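Local structure of designed helical repeat protein (Synthetic construct, 5CWM) at residues A[40-51]-A[62-73]; A[102-110]-A[119-127]. The protein has no known biological function and was computationally designed to fold into an all-helical repeat architecture. All coordinates share one frame; numbering follows the deposited sequence.

Contact 1 (A[40-51]-A[62-73]); sequences AEEAAREAKKVL and VALRAVELVVRV
Val62 meets Val50 methyl to methyl, their CG1 atoms 3.6 Å apart and the two side chains nearly perpendicular. One residue on, Ala63 offers its CB to CD1 of Leu51 at 3.6 Å. Ala66 faces the partner helix directly: its CB lies 3.4 Å from the carbonyl O of Ala47, and the small size of these two alanines lets the backbones draw close; the same CB also reaches CB of Leu51. Val67 then turns CG2 against both branch methyls of Leu51, 3.8 Å from CD2; with CG of that leucine anti to the backbone N (chi1 164°), its fork spans Ala63 and Val67. Helices 30-57 and 60-84, consecutive in the chain, pack here as an antiparallel pair in this designed helical repeat fold, their local axes 8.3 Å apart at 159°. Val70 places CG2, the methyl beside its backbone N, 3.7 Å from CB of Ala47. Both methyls of Val73 sit by the carbonyl O of Ala40, CG1 leaning to Ala44 CB at 3.6 Å and CG2 to Ala43 CB at 4.0 Å. Were this valine an alanine, the loss of both methyls would probably leave a gap beside Ala40 and Ala43, with only the more distant CB still near Ala44.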
ATOM      1  N   ALA A  40     -14.614   6.090   9.062  1.00 66.12           N
ATOM      2  CA  ALA A  40     -13.427   5.611   8.365  1.00 69.10           C
ATOM      3  C   ALA A  40     -12.348   6.691   8.319  1.00 69.35           C
ATOM      4  O   ALA A  40     -11.174   6.420   8.581  1.00 69.57           O
ATOM      5  CB  ALA A  40     -13.784   5.157   6.961  1.00 66.51           C
ATOM      6  N   GLU A  41     -12.756   7.915   7.994  1.00 68.92           N
ATOM      7  CA  GLU A  41     -11.820   9.035   7.937  1.00 71.10           C
ATOM      8  C   GLU A  41     -11.161   9.296   9.290  1.00 67.48           C
ATOM      9  O   GLU A  41      -9.958   9.563   9.363  1.00 68.39           O
ATOM     10  CB  GLU A  41     -12.529  10.297   7.445  1.00 81.72           C
ATOM     11  CG  GLU A  41     -12.882  10.268   5.967  1.00 86.92           C
ATOM     12  CD  GLU A  41     -13.552  11.544   5.504  1.00 97.49           C
ATOM     13  OE1 GLU A  41     -14.314  12.139   6.293  1.00104.33           O
ATOM     14  OE2 GLU A  41     -13.309  11.956   4.350  1.00103.35           O
ATOM     15  N   GLU A  42     -11.950   9.217  10.358  1.00 67.48           N
ATOM     16  CA  GLU A  42     -11.419   9.382  11.707  1.00 70.37           C
ATOM     17  C   GLU A  42     -10.418   8.276  12.024  1.00 64.18           C
ATOM     18  O   GLU A  42      -9.363   8.525  12.621  1.00 64.71           O
ATOM     19  CB  GLU A  42     -12.549   9.388  12.739  1.00 78.87           C
ATOM     20  CG  GLU A  42     -12.079   9.545  14.179  1.00 90.23           C
ATOM     21  CD  GLU A  42     -11.411  10.884  14.437  1.00101.71           C
ATOM     22  OE1 GLU A  42     -11.768  11.872  13.762  1.00104.36           O
ATOM     23  OE2 GLU A  42     -10.527  10.947  15.318  1.00108.57           O
ATOM     24  N   ALA A  43     -10.753   7.057  11.612  1.00 58.63           N
ATOM     25  CA  ALA A  43      -9.867   5.913  11.792  1.00 57.63           C
ATOM     26  C   ALA A  43      -8.527   6.153  11.104  1.00 58.71           C
ATOM     27  O   ALA A  43      -7.469   5.896  11.681  1.00 57.89           O
ATOM     28  CB  ALA A  43     -10.519   4.646  11.262  1.00 56.51           C
ATOM     29  N   ALA A  44      -8.579   6.655   9.875  1.00 61.06           N
ATOM     30  CA  ALA A  44      -7.367   6.961   9.119  1.00 59.42           C
ATOM     31  C   ALA A  44      -6.555   8.064   9.793  1.00 62.36           C
ATOM     32  O   ALA A  44      -5.324   7.998   9.841  1.00 62.16           O
ATOM     33  CB  ALA A  44      -7.718   7.359   7.695  1.00 55.37           C
ATOM     34  N   ARG A  45      -7.248   9.077  10.306  1.00 69.77           N
ATOM     35  CA  ARG A  45      -6.592  10.170  11.020  1.00 79.39           C
ATOM     36  C   ARG A  45      -5.815   9.655  12.229  1.00 81.90           C
ATOM     37  O   ARG A  45      -4.604   9.884  12.354  1.00 80.76           O
ATOM     38  CB  ARG A  45      -7.620  11.214  11.469  1.00 88.39           C
ATOM     39  CG  ARG A  45      -7.513  12.547  10.744  1.00 96.35           C
ATOM     40  CD  ARG A  45      -8.675  12.762   9.787  1.00102.57           C
ATOM     41  NE  ARG A  45      -9.954  12.840  10.487  1.00109.00           N
ATOM     42  CZ  ARG A  45     -11.109  13.142   9.902  1.00114.82           C
ATOM     43  NH1 ARG A  45     -11.150  13.399   8.602  1.00115.50           N
ATOM     44  NH2 ARG A  45     -12.224  13.190  10.619  1.00120.28           N
ATOM     45  N   GLU A  46      -6.520   8.951  13.111  1.00 84.84           N
ATOM     46  CA  GLU A  46      -5.905   8.380  14.303  1.00 84.87           C
ATOM     47  C   GLU A  46      -4.749   7.456  13.936  1.00 77.08           C
ATOM     48  O   GLU A  46      -3.708   7.462  14.593  1.00 79.48           O
ATOM     49  CB  GLU A  46      -6.943   7.624  15.134  1.00 91.52           C
ATOM     50  CG  GLU A  46      -8.078   8.495  15.645  1.00 99.48           C
ATOM     51  CD  GLU A  46      -9.021   7.741  16.559  1.00107.74           C
ATOM     52  OE1 GLU A  46      -8.728   6.570  16.880  1.00111.07           O
ATOM     53  OE2 GLU A  46     -10.055   8.316  16.956  1.00114.08           O
ATOM     54  N   ALA A  47      -4.936   6.672  12.877  1.00 72.47           N
ATOM     55  CA  ALA A  47      -3.895   5.772  12.392  1.00 69.67           C
ATOM     56  C   ALA A  47      -2.636   6.541  12.004  1.00 70.43           C
ATOM     57  O   ALA A  47      -1.523   6.158  12.379  1.00 69.48           O
ATOM     58  CB  ALA A  47      -4.403   4.961  11.212  1.00 52.67           C
ATOM     59  N   LYS A  48      -2.813   7.629  11.257  1.00 70.96           N
ATOM     60  CA  LYS A  48      -1.680   8.447  10.846  1.00 76.44           C
ATOM     61  C   LYS A  48      -1.004   9.082  12.057  1.00 80.32           C
ATOM     62  O   LYS A  48       0.216   9.236  12.079  1.00 79.93           O
ATOM     63  CB  LYS A  48      -2.108   9.533   9.856  1.00 78.60           C
ATOM     64  CG  LYS A  48      -0.939  10.357   9.331  1.00 85.01           C
ATOM     65  CD  LYS A  48      -1.381  11.444   8.367  1.00 88.25           C
ATOM     66  CE  LYS A  48      -0.188  12.258   7.889  1.00 89.69           C
ATOM     67  NZ  LYS A  48      -0.583  13.324   6.930  1.00 90.08           N
ATOM     68  N   LYS A  49      -1.796   9.450  13.061  1.00 86.42           N
ATOM     69  CA  LYS A  49      -1.232   9.972  14.304  1.00 93.88           C
ATOM     70  C   LYS A  49      -0.340   8.925  14.975  1.00 98.01           C
ATOM     71  O   LYS A  49       0.783   9.224  15.402  1.00110.21           O
ATOM     72  CB  LYS A  49      -2.343  10.413  15.258  1.00 98.09           C
ATOM     73  CG  LYS A  49      -3.175  11.577  14.744  1.00100.35           C
ATOM     74  CD  LYS A  49      -4.319  11.898  15.691  1.00105.02           C
ATOM     75  CE  LYS A  49      -5.191  13.015  15.141  1.00105.60           C
ATOM     76  NZ  LYS A  49      -6.356  13.291  16.026  1.00109.85           N
ATOM     77  N   VAL A  50      -0.850   7.698  15.054  1.00 90.04           N
ATOM     78  CA  VAL A  50      -0.103   6.580  15.623  1.00 85.68           C
ATOM     79  C   VAL A  50       1.201   6.349  14.861  1.00 82.67           C
ATOM     80  O   VAL A  50       2.245   6.096  15.462  1.00 83.33           O
ATOM     81  CB  VAL A  50      -0.940   5.282  15.617  1.00 81.72           C
ATOM     82  CG1 VAL A  50      -0.104   4.103  16.085  1.00 83.42           C
ATOM     83  CG2 VAL A  50      -2.169   5.438  16.497  1.00 81.33           C
ATOM     84  N   LEU A  51       1.134   6.444  13.537  1.00 80.30           N
ATOM     85  CA  LEU A  51       2.332   6.361  12.707  1.00 80.69           C
ATOM     86  C   LEU A  51       3.331   7.457  13.067  1.00 84.19           C
ATOM     87  O   LEU A  51       4.528   7.201  13.221  1.00 83.48           O
ATOM     88  CB  LEU A  51       1.966   6.457  11.225  1.00 79.63           C
ATOM     89  CG  LEU A  51       3.114   6.774  10.263  1.00 82.99           C
ATOM     90  CD1 LEU A  51       4.109   5.629  10.199  1.00 83.64           C
ATOM     91  CD2 LEU A  51       2.581   7.098   8.881  1.00 85.42           C
ATOM     92  N   VAL A  62       4.638  -0.957  14.840  1.00107.10           N
ATOM     93  CA  VAL A  62       3.465  -0.132  15.101  1.00104.08           C
ATOM     94  C   VAL A  62       3.151   0.748  13.895  1.00100.33           C
ATOM     95  O   VAL A  62       1.991   0.905  13.504  1.00104.32           O
ATOM     96  CB  VAL A  62       3.669   0.754  16.346  1.00108.52           C
ATOM     97  CG1 VAL A  62       2.404   1.532  16.660  1.00111.63           C
ATOM     98  CG2 VAL A  62       4.083  -0.096  17.537  1.00112.91           C
ATOM     99  N   ALA A  63       4.203   1.312  13.310  1.00 94.09           N
ATOM    100  CA  ALA A  63       4.082   2.136  12.115  1.00 86.43           C
ATOM    101  C   ALA A  63       3.452   1.354  10.965  1.00 76.92           C
ATOM    102  O   ALA A  63       2.501   1.818  10.329  1.00 76.44           O
ATOM    103  CB  ALA A  63       5.448   2.669  11.708  1.00 84.18           C
ATOM    104  N   LEU A  64       3.989   0.163  10.715  1.00 75.25           N
ATOM    105  CA  LEU A  64       3.496  -0.706   9.652  1.00 68.96           C
ATOM    106  C   LEU A  64       2.025  -1.046   9.853  1.00 68.80           C
ATOM    107  O   LEU A  64       1.225  -0.961   8.917  1.00 68.77           O
ATOM    108  CB  LEU A  64       4.325  -1.988   9.584  1.00 70.28           C
ATOM    109  CG  LEU A  64       3.892  -3.024   8.545  1.00 68.59           C
ATOM    110  CD1 LEU A  64       4.026  -2.464   7.137  1.00 64.28           C
ATOM    111  CD2 LEU A  64       4.699  -4.302   8.699  1.00 71.50           C
ATOM    112  N   ARG A  65       1.676  -1.430  11.078  1.00 72.32           N
ATOM    113  CA  ARG A  65       0.292  -1.749  11.412  1.00 73.63           C
ATOM    114  C   ARG A  65      -0.616  -0.549  11.151  1.00 65.99           C
ATOM    115  O   ARG A  65      -1.702  -0.686  10.581  1.00 63.22           O
ATOM    116  CB  ARG A  65       0.175  -2.191  12.872  1.00 84.99           C
ATOM    117  CG  ARG A  65      -0.554  -3.512  13.063  1.00 94.34           C
ATOM    118  CD  ARG A  65      -1.911  -3.497  12.378  1.00102.36           C
ATOM    119  NE  ARG A  65      -2.556  -4.806  12.407  1.00113.32           N
ATOM    120  CZ  ARG A  65      -3.640  -5.118  11.704  1.00122.07           C
ATOM    121  NH1 ARG A  65      -4.160  -6.335  11.790  1.00132.87           N
ATOM    122  NH2 ARG A  65      -4.200  -4.216  10.910  1.00119.71           N
ATOM    123  N   ALA A  66      -0.155   0.629  11.560  1.00 66.39           N
ATOM    124  CA  ALA A  66      -0.914   1.859  11.370  1.00 62.41           C
ATOM    125  C   ALA A  66      -1.164   2.141   9.891  1.00 59.79           C
ATOM    126  O   ALA A  66      -2.286   2.464   9.491  1.00 57.88           O
ATOM    127  CB  ALA A  66      -0.190   3.031  12.014  1.00 63.85           C
ATOM    128  N   VAL A  67      -0.119   2.011   9.080  1.00 59.87           N
ATOM    129  CA  VAL A  67      -0.223   2.335   7.662  1.00 60.71           C
ATOM    130  C   VAL A  67      -1.062   1.310   6.900  1.00 60.06           C
ATOM    131  O   VAL A  67      -1.821   1.673   6.000  1.00 60.22           O
ATOM    132  CB  VAL A  67       1.172   2.456   7.018  1.00 62.00           C
ATOM    133  CG1 VAL A  67       1.058   2.668   5.517  1.00 61.15           C
ATOM    134  CG2 VAL A  67       1.926   3.610   7.649  1.00 65.12           C
ATOM    135  N   GLU A  68      -0.950   0.034   7.260  1.00 60.48           N
ATOM    136  CA  GLU A  68      -1.785  -0.973   6.611  1.00 61.09           C
ATOM    137  C   GLU A  68      -3.234  -0.819   7.074  1.00 60.92           C
ATOM    138  O   GLU A  68      -4.168  -1.190   6.357  1.00 63.42           O
ATOM    139  CB  GLU A  68      -1.261  -2.388   6.879  1.00 66.40           C
ATOM    140  CG  GLU A  68      -1.308  -2.842   8.323  1.00 74.24           C
ATOM    141  CD  GLU A  68      -0.527  -4.124   8.548  1.00 82.25           C
ATOM    142  OE1 GLU A  68       0.158  -4.578   7.607  1.00 80.62           O
ATOM    143  OE2 GLU A  68      -0.596  -4.679   9.664  1.00 93.76           O
ATOM    144  N   LEU A  69      -3.420  -0.253   8.264  1.00 59.42           N
ATOM    145  CA  LEU A  69      -4.755   0.135   8.709  1.00 60.41           C
ATOM    146  C   LEU A  69      -5.279   1.290   7.857  1.00 60.90           C
ATOM    147  O   LEU A  69      -6.468   1.349   7.537  1.00 62.49           O
ATOM    148  CB  LEU A  69      -4.753   0.524  10.190  1.00 64.96           C
ATOM    149  CG  LEU A  69      -4.839  -0.626  11.197  1.00 70.67           C
ATOM    150  CD1 LEU A  69      -4.748  -0.103  12.621  1.00 77.88           C
ATOM    151  CD2 LEU A  69      -6.123  -1.416  10.993  1.00 70.82           C
ATOM    152  N   VAL A  70      -4.384   2.203   7.489  1.00 59.96           N
ATOM    153  CA  VAL A  70      -4.738   3.302   6.594  1.00 54.95           C
ATOM    154  C   VAL A  70      -5.165   2.755   5.233  1.00 56.37           C
ATOM    155  O   VAL A  70      -6.139   3.222   4.643  1.00 56.65           O
ATOM    156  CB  VAL A  70      -3.567   4.296   6.415  1.00 53.62           C
ATOM    157  CG1 VAL A  70      -3.862   5.284   5.297  1.00 53.44           C
ATOM    158  CG2 VAL A  70      -3.291   5.029   7.716  1.00 48.02           C
ATOM    159  N   VAL A  71      -4.437   1.752   4.748  1.00 59.16           N
ATOM    160  CA  VAL A  71      -4.780   1.078   3.498  1.00 53.96           C
ATOM    161  C   VAL A  71      -6.154   0.419   3.600  1.00 50.87           C
ATOM    162  O   VAL A  71      -6.973   0.514   2.681  1.00 48.31           O
ATOM    163  CB  VAL A  71      -3.723   0.019   3.124  1.00 50.30           C
ATOM    164  CG1 VAL A  71      -4.163  -0.773   1.901  1.00 50.43           C
ATOM    165  CG2 VAL A  71      -2.376   0.682   2.880  1.00 47.90           C
ATOM    166  N   ARG A  72      -6.393  -0.246   4.727  1.00 55.39           N
ATOM    167  CA  ARG A  72      -7.698  -0.823   5.035  1.00 58.09           C
ATOM    168  C   ARG A  72      -8.801   0.227   4.896  1.00 56.57           C
ATOM    169  O   ARG A  72      -9.817   0.008   4.221  1.00 60.02           O
ATOM    170  CB  ARG A  72      -7.694  -1.407   6.449  1.00 62.56           C
ATOM    171  CG  ARG A  72      -9.035  -1.926   6.928  1.00 68.40           C
ATOM    172  CD  ARG A  72      -9.163  -3.416   6.689  1.00 72.53           C
ATOM    173  NE  ARG A  72     -10.392  -3.960   7.259  1.00 77.48           N
ATOM    174  CZ  ARG A  72     -10.496  -4.430   8.498  1.00 81.82           C
ATOM    175  NH1 ARG A  72      -9.442  -4.423   9.303  1.00 83.05           N
ATOM    176  NH2 ARG A  72     -11.654  -4.907   8.935  1.00 83.60           N
ATOM    177  N   VAL A  73      -8.577   1.372   5.534  1.00 54.22           N
ATOM    178  CA  VAL A  73      -9.509   2.490   5.475  1.00 56.41           C
ATOM    179  C   VAL A  73      -9.737   2.938   4.035  1.00 57.05           C
ATOM    180  O   VAL A  73     -10.861   3.233   3.643  1.00 54.75           O
ATOM    181  CB  VAL A  73      -9.007   3.687   6.313  1.00 56.74           C
ATOM    182  CG1 VAL A  73      -9.849   4.924   6.046  1.00 55.13           C
ATOM    183  CG2 VAL A  73      -9.016   3.341   7.793  1.00 55.66           C
TER

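Contact 2 (A[102-110]-A[119-127]); sequences RLAKRVLEL and VALRAVELV
Ala104 and Ala123 bring helix 87-114 and helix 117-141 together as an antiparallel pair of consecutive helices in this designed repeat fold, its side-chain contacts all apolar. The local axes approach to 8.3 Å at an angle of 164°. Small-residue packing permits this closeness: CB of Ala123 points at the opposite helix and sits 3.7 Å from the carbonyl O of Ala104. The CB of Ala123 also touches CG1 of Val107 at 3.8 Å, as well as the N and CB of Leu108. Ala104 in turn rests its CB against CG2 of Val127 at 3.7 Å, with CD2 of Leu126 more distant on the same methyl.

Branched side chains supply the second kind of contact. Val107 and Val119 cross almost perpendicularly, CG1 to CG1 at 4.0 Å; in Val107 the methyl set anti to the backbone N (chi1 161°) is the one that reaches both Val119 and Ala123. Leu108 meets Val124 at a slant through CD1, 3.5 Å from CG2 of the valine. A neighbouring helix, 144-170, continues this packing, where Leu108 reaches Leu160 and Val124 reaches Val164.

Charge plays no part across the pair, but it does act along helix 117-141. One turn apart, Arg122 and Glu125 form a salt bridge in which NE of the arginine stands 3.4 Å from OE1 of the glutamate.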
ATOM      1  N   ARG A 102       2.901   7.056   0.387  1.00 71.28           N
ATOM      2  CA  ARG A 102       4.043   7.774   0.942  1.00 73.54           C
ATOM      3  C   ARG A 102       4.251   7.459   2.424  1.00 71.52           C
ATOM      4  O   ARG A 102       5.386   7.456   2.906  1.00 72.93           O
ATOM      5  CB  ARG A 102       3.879   9.284   0.730  1.00 78.15           C
ATOM      6  CG  ARG A 102       2.635   9.888   1.362  1.00 80.73           C
ATOM      7  CD  ARG A 102       2.504  11.368   1.021  1.00 88.63           C
ATOM      8  NE  ARG A 102       2.138  11.578  -0.377  1.00 86.82           N
ATOM      9  CZ  ARG A 102       0.916  11.902  -0.790  1.00 87.68           C
ATOM     10  NH1 ARG A 102      -0.063  12.065   0.089  1.00 85.67           N
ATOM     11  NH2 ARG A 102       0.675  12.070  -2.083  1.00 93.86           N
ATOM     12  N   LEU A 103       3.163   7.186   3.140  1.00 70.29           N
ATOM     13  CA  LEU A 103       3.272   6.770   4.537  1.00 71.17           C
ATOM     14  C   LEU A 103       3.970   5.416   4.634  1.00 67.43           C
ATOM     15  O   LEU A 103       4.808   5.198   5.514  1.00 68.71           O
ATOM     16  CB  LEU A 103       1.895   6.703   5.202  1.00 68.53           C
ATOM     17  CG  LEU A 103       1.150   8.026   5.397  1.00 67.18           C
ATOM     18  CD1 LEU A 103      -0.048   7.837   6.316  1.00 66.16           C
ATOM     19  CD2 LEU A 103       2.079   9.111   5.922  1.00 73.39           C
ATOM     20  N   ALA A 104       3.622   4.512   3.723  1.00 64.26           N
ATOM     21  CA  ALA A 104       4.271   3.210   3.657  1.00 63.61           C
ATOM     22  C   ALA A 104       5.753   3.377   3.338  1.00 65.86           C
ATOM     23  O   ALA A 104       6.596   2.634   3.849  1.00 68.32           O
ATOM     24  CB  ALA A 104       3.598   2.325   2.622  1.00 62.39           C
ATOM     25  N   LYS A 105       6.067   4.356   2.493  1.00 67.01           N
ATOM     26  CA  LYS A 105       7.465   4.675   2.203  1.00 69.68           C
ATOM     27  C   LYS A 105       8.182   5.159   3.465  1.00 70.58           C
ATOM     28  O   LYS A 105       9.343   4.810   3.709  1.00 71.00           O
ATOM     29  CB  LYS A 105       7.568   5.729   1.100  1.00 72.05           C
ATOM     30  CG  LYS A 105       9.000   6.058   0.702  1.00 79.18           C
ATOM     31  CD  LYS A 105       9.060   7.125  -0.378  1.00 83.41           C
ATOM     32  CE  LYS A 105      10.500   7.455  -0.740  1.00 86.90           C
ATOM     33  NZ  LYS A 105      10.583   8.516  -1.780  1.00 91.83           N
ATOM     34  N   ARG A 106       7.485   5.960   4.266  1.00 71.18           N
ATOM     35  CA  ARG A 106       8.034   6.438   5.532  1.00 77.19           C
ATOM     36  C   ARG A 106       8.288   5.273   6.487  1.00 81.10           C
ATOM     37  O   ARG A 106       9.270   5.270   7.235  1.00 91.48           O
ATOM     38  CB  ARG A 106       7.095   7.466   6.169  1.00 78.46           C
ATOM     39  CG  ARG A 106       6.992   8.764   5.379  1.00 81.26           C
ATOM     40  CD  ARG A 106       5.834   9.634   5.845  1.00 84.45           C
ATOM     41  NE  ARG A 106       6.047  10.187   7.180  1.00 90.72           N
ATOM     42  CZ  ARG A 106       5.237  11.070   7.758  1.00 95.54           C
ATOM     43  NH1 ARG A 106       4.163  11.506   7.114  1.00 94.31           N
ATOM     44  NH2 ARG A 106       5.504  11.522   8.975  1.00103.99           N
ATOM     45  N   VAL A 107       7.404   4.281   6.453  1.00 73.59           N
ATOM     46  CA  VAL A 107       7.608   3.057   7.220  1.00 71.15           C
ATOM     47  C   VAL A 107       8.853   2.329   6.724  1.00 72.08           C
ATOM     48  O   VAL A 107       9.640   1.815   7.520  1.00 74.02           O
ATOM     49  CB  VAL A 107       6.385   2.120   7.133  1.00 67.35           C
ATOM     50  CG1 VAL A 107       6.756   0.696   7.521  1.00 66.67           C
ATOM     51  CG2 VAL A 107       5.273   2.637   8.019  1.00 65.12           C
ATOM     52  N   LEU A 108       9.030   2.303   5.406  1.00 73.32           N
ATOM     53  CA  LEU A 108      10.206   1.684   4.805  1.00 78.97           C
ATOM     54  C   LEU A 108      11.490   2.332   5.310  1.00 81.50           C
ATOM     55  O   LEU A 108      12.392   1.645   5.795  1.00 82.86           O
ATOM     56  CB  LEU A 108      10.137   1.770   3.277  1.00 82.03           C
ATOM     57  CG  LEU A 108      11.322   1.247   2.458  1.00 91.42           C
ATOM     58  CD1 LEU A 108      10.816   0.633   1.174  1.00 99.38           C
ATOM     59  CD2 LEU A 108      12.322   2.352   2.139  1.00 91.40           C
ATOM     60  N   GLU A 109      11.572   3.654   5.191  1.00 85.61           N
ATOM     61  CA  GLU A 109      12.785   4.362   5.584  1.00 93.64           C
ATOM     62  C   GLU A 109      13.009   4.277   7.095  1.00 93.03           C
ATOM     63  O   GLU A 109      14.153   4.237   7.556  1.00 96.93           O
ATOM     64  CB  GLU A 109      12.737   5.822   5.121  1.00100.29           C
ATOM     65  CG  GLU A 109      11.639   6.661   5.747  1.00105.53           C
ATOM     66  CD  GLU A 109      11.434   7.982   5.033  1.00113.34           C
ATOM     67  OE1 GLU A 109      11.874   8.104   3.871  1.00112.42           O
ATOM     68  OE2 GLU A 109      10.833   8.896   5.635  1.00118.26           O
ATOM     69  N   LEU A 110      11.921   4.230   7.862  1.00 88.33           N
ATOM     70  CA  LEU A 110      12.032   4.042   9.305  1.00 88.58           C
ATOM     71  C   LEU A 110      12.624   2.671   9.613  1.00 91.23           C
ATOM     72  O   LEU A 110      13.429   2.519  10.534  1.00 93.85           O
ATOM     73  CB  LEU A 110      10.671   4.191   9.987  1.00 83.62           C
ATOM     74  CG  LEU A 110      10.676   4.014  11.509  1.00 82.90           C
ATOM     75  CD1 LEU A 110      11.526   5.088  12.172  1.00 85.64           C
ATOM     76  CD2 LEU A 110       9.262   4.020  12.070  1.00 80.58           C
ATOM     77  N   VAL A 119      10.097  -5.681   8.149  1.00 95.76           N
ATOM     78  CA  VAL A 119       9.135  -4.585   8.159  1.00 95.35           C
ATOM     79  C   VAL A 119       9.226  -3.762   6.874  1.00 97.64           C
ATOM     80  O   VAL A 119       8.211  -3.305   6.349  1.00104.77           O
ATOM     81  CB  VAL A 119       9.347  -3.669   9.385  1.00 94.01           C
ATOM     82  CG1 VAL A 119       8.451  -2.441   9.309  1.00 93.72           C
ATOM     83  CG2 VAL A 119       9.082  -4.441  10.667  1.00 95.19           C
ATOM     84  N   ALA A 120      10.442  -3.590   6.365  1.00 96.94           N
ATOM     85  CA  ALA A 120      10.652  -2.882   5.107  1.00 93.93           C
ATOM     86  C   ALA A 120      10.026  -3.647   3.944  1.00 93.47           C
ATOM     87  O   ALA A 120       9.369  -3.063   3.076  1.00 91.20           O
ATOM     88  CB  ALA A 120      12.136  -2.660   4.863  1.00 95.47           C
ATOM     89  N   LEU A 121      10.241  -4.959   3.936  1.00 95.60           N
ATOM     90  CA  LEU A 121       9.668  -5.836   2.921  1.00 98.72           C
ATOM     91  C   LEU A 121       8.146  -5.742   2.919  1.00 94.15           C
ATOM     92  O   LEU A 121       7.522  -5.539   1.872  1.00 98.00           O
ATOM     93  CB  LEU A 121      10.111  -7.279   3.159  1.00108.12           C
ATOM     94  CG  LEU A 121       9.628  -8.336   2.167  1.00114.06           C
ATOM     95  CD1 LEU A 121      10.241  -8.103   0.794  1.00118.10           C
ATOM     96  CD2 LEU A 121       9.956  -9.729   2.679  1.00121.30           C
ATOM     97  N   ARG A 122       7.556  -5.887   4.102  1.00 87.80           N
ATOM     98  CA  ARG A 122       6.110  -5.775   4.257  1.00 81.40           C
ATOM     99  C   ARG A 122       5.618  -4.389   3.853  1.00 77.07           C
ATOM    100  O   ARG A 122       4.493  -4.232   3.380  1.00 79.90           O
ATOM    101  CB  ARG A 122       5.699  -6.077   5.699  1.00 83.33           C
ATOM    102  CG  ARG A 122       5.942  -7.515   6.131  1.00 90.26           C
ATOM    103  CD  ARG A 122       5.186  -8.493   5.247  1.00 97.30           C
ATOM    104  NE  ARG A 122       3.806  -8.072   5.022  1.00101.85           N
ATOM    105  CZ  ARG A 122       2.812  -8.275   5.880  1.00109.81           C
ATOM    106  NH1 ARG A 122       3.042  -8.892   7.030  1.00114.09           N
ATOM    107  NH2 ARG A 122       1.588  -7.856   5.589  1.00111.24           N
ATOM    108  N   ALA A 123       6.470  -3.387   4.043  1.00 72.36           N
ATOM    109  CA  ALA A 123       6.144  -2.022   3.656  1.00 64.83           C
ATOM    110  C   ALA A 123       6.057  -1.913   2.141  1.00 63.26           C
ATOM    111  O   ALA A 123       5.137  -1.294   1.611  1.00 60.96           O
ATOM    112  CB  ALA A 123       7.173  -1.044   4.207  1.00 61.86           C
ATOM    113  N   VAL A 124       7.014  -2.523   1.444  1.00 65.89           N
ATOM    114  CA  VAL A 124       6.993  -2.526  -0.016  1.00 71.45           C
ATOM    115  C   VAL A 124       5.786  -3.296  -0.541  1.00 71.11           C
ATOM    116  O   VAL A 124       5.116  -2.850  -1.479  1.00 69.36           O
ATOM    117  CB  VAL A 124       8.276  -3.135  -0.604  1.00 74.97           C
ATOM    118  CG1 VAL A 124       8.240  -3.078  -2.124  1.00 79.48           C
ATOM    119  CG2 VAL A 124       9.483  -2.396  -0.090  1.00 75.94           C
ATOM    120  N   GLU A 125       5.508  -4.448   0.067  1.00 74.55           N
ATOM    121  CA  GLU A 125       4.314  -5.219  -0.274  1.00 78.78           C
ATOM    122  C   GLU A 125       3.070  -4.355  -0.104  1.00 72.87           C
ATOM    123  O   GLU A 125       2.129  -4.424  -0.900  1.00 74.62           O
ATOM    124  CB  GLU A 125       4.199  -6.473   0.598  1.00 89.48           C
ATOM    125  CG  GLU A 125       5.297  -7.499   0.386  1.00101.13           C
ATOM    126  CD  GLU A 125       5.070  -8.766   1.187  1.00111.83           C
ATOM    127  OE1 GLU A 125       3.963  -8.931   1.741  1.00118.64           O
ATOM    128  OE2 GLU A 125       5.999  -9.598   1.263  1.00115.72           O
ATOM    129  N   LEU A 126       3.083  -3.535   0.940  1.00 67.44           N
ATOM    130  CA  LEU A 126       1.976  -2.639   1.227  1.00 59.92           C
ATOM    131  C   LEU A 126       1.859  -1.570   0.151  1.00 61.06           C
ATOM    132  O   LEU A 126       0.754  -1.189  -0.230  1.00 63.98           O
ATOM    133  CB  LEU A 126       2.156  -1.996   2.601  1.00 60.51           C
ATOM    134  CG  LEU A 126       0.926  -1.309   3.192  1.00 60.94           C
ATOM    135  CD1 LEU A 126      -0.256  -2.265   3.214  1.00 59.65           C
ATOM    136  CD2 LEU A 126       1.240  -0.813   4.589  1.00 66.24           C
ATOM    137  N   VAL A 127       2.999  -1.093  -0.341  1.00 62.33           N
ATOM    138  CA  VAL A 127       3.008  -0.117  -1.426  1.00 62.97           C
ATOM    139  C   VAL A 127       2.425  -0.748  -2.689  1.00 60.83           C
ATOM    140  O   VAL A 127       1.726  -0.088  -3.459  1.00 58.04           O
ATOM    141  CB  VAL A 127       4.431   0.414  -1.720  1.00 65.68           C
ATOM    142  CG1 VAL A 127       4.396   1.445  -2.835  1.00 65.55           C
ATOM    143  CG2 VAL A 127       5.039   1.024  -0.472  1.00 66.64           C
TER

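Contact 1 and contact 2 come in series along the chain, joining helices 30-57 with 60-84 and then 87-114 with 117-141, and their centres are about 13 Å apart. Corresponding positions recur 57 residues later: Leu51, Val62 and Ala66 have counterparts in Leu108, Val119 and Ala123. The two pairs are not separate islands, since helix 60-84 is followed directly by helix 87-114 and the two helix pairs touch. CG2 of Val67 packs 3.5 Å from CG2 of Val107, and CD2 of Leu51 lies 3.6 Å from CD2 of Leu103, while Leu126 reaches Val67 from helix 117-141. One hydrophobic interior thus runs through successive helix pairs, as expected of a stacked helical repeat design.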